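Local structure of protein HTP-2 (Caenorhabditis elegans, 4TZM) at residues E123-K128 with M244-K249. The protein is a meiotic HORMA domain protein that binds a closure motif of HTP-3 and probably helps assemble the chromosome axis. Numbering follows the deposited sequence.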
loop_
_atom_site.group_PDB
_atom_site.type_symbol
_atom_site.label_atom_id
_atom_site.label_comp_id
_atom_site.label_asym_id
_atom_site.label_seq_id
_atom_site.Cartn_x
_atom_site.Cartn_y
_atom_site.Cartn_z
ATOM N N GLU A 123 -5.673 10.542 -11.614
ATOM C CA GLU A 123 -5.694 10.187 -10.196
ATOM C C GLU A 123 -4.657 9.106 -9.887
ATOM O O GLU A 123 -4.545 8.120 -10.615
ATOM C CB GLU A 123 -7.088 9.712 -9.781
ATOM C CG GLU A 123 -7.221 9.367 -8.307
ATOM C CD GLU A 123 -8.668 9.280 -7.858
ATOM O OE1 GLU A 123 -9.310 10.339 -7.679
ATOM O OE2 GLU A 123 -9.165 8.148 -7.683
ATOM N N VAL A 124 -3.896 9.296 -8.810
ATOM C CA VAL A 124 -2.870 8.334 -8.412
ATOM C C VAL A 124 -2.874 8.063 -6.911
ATOM O O VAL A 124 -2.853 8.991 -6.104
ATOM C CB VAL A 124 -1.453 8.811 -8.807
ATOM C CG1 VAL A 124 -0.394 7.890 -8.219
ATOM C CG2 VAL A 124 -1.308 8.887 -10.316
ATOM N N PHE A 125 -2.902 6.787 -6.542
ATOM C CA PHE A 125 -2.657 6.383 -5.164
ATOM C C PHE A 125 -1.326 5.644 -5.092
ATOM O O PHE A 125 -1.201 4.532 -5.607
ATOM C CB PHE A 125 -3.794 5.507 -4.640
ATOM C CG PHE A 125 -5.026 6.279 -4.272
ATOM C CD1 PHE A 125 -5.960 6.622 -5.239
ATOM C CD2 PHE A 125 -5.251 6.667 -2.960
ATOM C CE1 PHE A 125 -7.099 7.338 -4.901
ATOM C CE2 PHE A 125 -6.386 7.383 -2.614
ATOM C CZ PHE A 125 -7.313 7.719 -3.586
ATOM N N SER A 126 -0.333 6.265 -4.462
ATOM C CA SER A 126 1.027 5.733 -4.478
ATOM C C SER A 126 1.505 5.281 -3.103
ATOM O O SER A 126 1.207 5.911 -2.086
ATOM C CB SER A 126 1.995 6.777 -5.038
ATOM O OG SER A 126 2.002 7.947 -4.241
ATOM N N MET A 127 2.242 4.177 -3.084
ATOM C CA MET A 127 2.873 3.693 -1.863
ATOM C C MET A 127 4.377 3.526 -2.093
ATOM O O MET A 127 4.811 2.601 -2.781
ATOM C CB MET A 127 2.238 2.372 -1.410
ATOM C CG MET A 127 2.625 1.951 0.004
ATOM S SD MET A 127 1.694 0.531 0.630
ATOM C CE MET A 127 0.019 0.996 0.205
ATOM N N LYS A 128 5.163 4.435 -1.522
ATOM C CA LYS A 128 6.612 4.433 -1.714
ATOM C C LYS A 128 7.318 3.832 -0.508
ATOM O O LYS A 128 6.911 4.048 0.631
ATOM C CB LYS A 128 7.124 5.852 -1.969
ATOM C CG LYS A 128 6.554 6.502 -3.220
ATOM C CD LYS A 128 6.949 7.968 -3.315
ATOM C CE LYS A 128 6.393 8.609 -4.578
ATOM N NZ LYS A 128 6.761 10.048 -4.699
ATOM N N MET A 244 2.214 6.676 1.891
ATOM C CA MET A 244 1.014 6.651 1.056
ATOM C C MET A 244 0.590 8.073 0.672
ATOM O O MET A 244 0.476 8.957 1.528
ATOM C CB MET A 244 -0.121 5.920 1.788
ATOM C CG MET A 244 -1.348 5.605 0.933
ATOM S SD MET A 244 -1.056 4.363 -0.348
ATOM C CE MET A 244 -2.657 4.308 -1.154
ATOM N N GLN A 245 0.370 8.290 -0.620
ATOM C CA GLN A 245 0.049 9.613 -1.139
ATOM C C GLN A 245 -1.068 9.536 -2.170
ATOM O O GLN A 245 -1.289 8.490 -2.777
ATOM C CB GLN A 245 1.288 10.257 -1.766
ATOM C CG GLN A 245 1.848 11.437 -0.998
ATOM C CD GLN A 245 3.236 11.836 -1.468
ATOM O OE1 GLN A 245 3.890 11.097 -2.204
ATOM N NE2 GLN A 245 3.694 13.008 -1.040
ATOM N N CYS A 246 -1.776 10.643 -2.364
ATOM C CA CYS A 246 -2.818 10.702 -3.378
ATOM C C CYS A 246 -2.729 11.994 -4.171
ATOM O O CYS A 246 -2.806 13.085 -3.609
ATOM C CB CYS A 246 -4.208 10.570 -2.747
ATOM S SG CYS A 246 -5.593 10.732 -3.912
ATOM N N TRP A 247 -2.531 11.856 -5.476
ATOM C CA TRP A 247 -2.698 12.959 -6.410
ATOM C C TRP A 247 -4.039 12.762 -7.100
ATOM O O TRP A 247 -4.404 11.633 -7.426
ATOM C CB TRP A 247 -1.566 13.003 -7.437
ATOM C CG TRP A 247 -0.253 13.472 -6.891
ATOM C CD1 TRP A 247 0.132 14.764 -6.686
ATOM C CD2 TRP A 247 0.858 12.655 -6.501
ATOM N NE1 TRP A 247 1.410 14.804 -6.184
ATOM C CE2 TRP A 247 1.878 13.522 -6.061
ATOM C CE3 TRP A 247 1.087 11.276 -6.476
ATOM C CZ2 TRP A 247 3.109 13.053 -5.601
ATOM C CZ3 TRP A 247 2.310 10.812 -6.021
ATOM C CH2 TRP A 247 3.305 11.698 -5.590
ATOM N N SER A 248 -4.784 13.840 -7.318
ATOM C CA SER A 248 -6.110 13.683 -7.906
ATOM C C SER A 248 -6.641 14.938 -8.591
ATOM O O SER A 248 -6.472 16.053 -8.102
ATOM C CB SER A 248 -7.103 13.228 -6.831
ATOM O OG SER A 248 -8.327 12.819 -7.416
ATOM N N LYS A 249 -7.285 14.734 -9.735
ATOM C CA LYS A 249 -8.026 15.790 -10.407
ATOM C C LYS A 249 -9.319 16.061 -9.650
ATOM O O LYS A 249 -9.889 17.149 -9.734
ATOM C CB LYS A 249 -8.341 15.403 -11.853
ATOM C CG LYS A 249 -7.183 15.543 -12.827
ATOM C CD LYS A 249 -6.761 16.995 -12.974
ATOM C CE LYS A 249 -6.110 17.242 -14.327
ATOM N NZ LYS A 249 -5.583 18.630 -14.456
#
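Glu123 OE1 is gripped twice: the hydroxyl of Ser248 donates to it, OG to OE1 2.7 Å, meeting the lone pair turned away from the other carboxylate oxygen, while Arg57, outside the two strands, forms a salt bridge to the same atom. Ser248 OG in turn accepts a hydrogen bond from the backbone N of Ser250, which probably helps to fix its direction. An alanine in place of Glu123 would probably cost the Arg57 charge this mate and the Ser248 hydroxyl this acceptor. Directly cross-strand residues of an antiparallel ladder share a face, as the non-hydrogen-bonded pair Glu123 and Ser248 do. Here strand 123-133 runs between 105-113 and 240-248 in the sheet of the HORMA domain, and the hydrogen-bonded pairs Val124-Trp247 and Ser126-Gln245 contribute four backbone bonds; the straightest, Val124 N to Trp247 O, spans 2.8 Å at 173°. On the face shared with Glu123, which helix 35-56 covers, SG lies anti to the backbone N of Cys246 (chi1 176°), which carries the thiol over one face of the Phe125 ring in a sulfur-aromatic contact, 3.8 Å from SG to the centroid and displaced toward CZ. A bend about CB-CG in Met244 (chi2 68°) turns its thioether so that CE lies at the edge of that ring, 3.9 Å from Phe125 CD2, with its SD 3.6 Å from Met127 CE. On the opposite face, Trp247 lies alongside Val124, CE3 to CG1 4.1 Å, and Ser126 OG, buried without a hydrogen-bonding partner, approaches Trp247 CZ3 obliquely at 3.4 Å. Lys128 NZ reaches the indole's edge in its plane, near CH2.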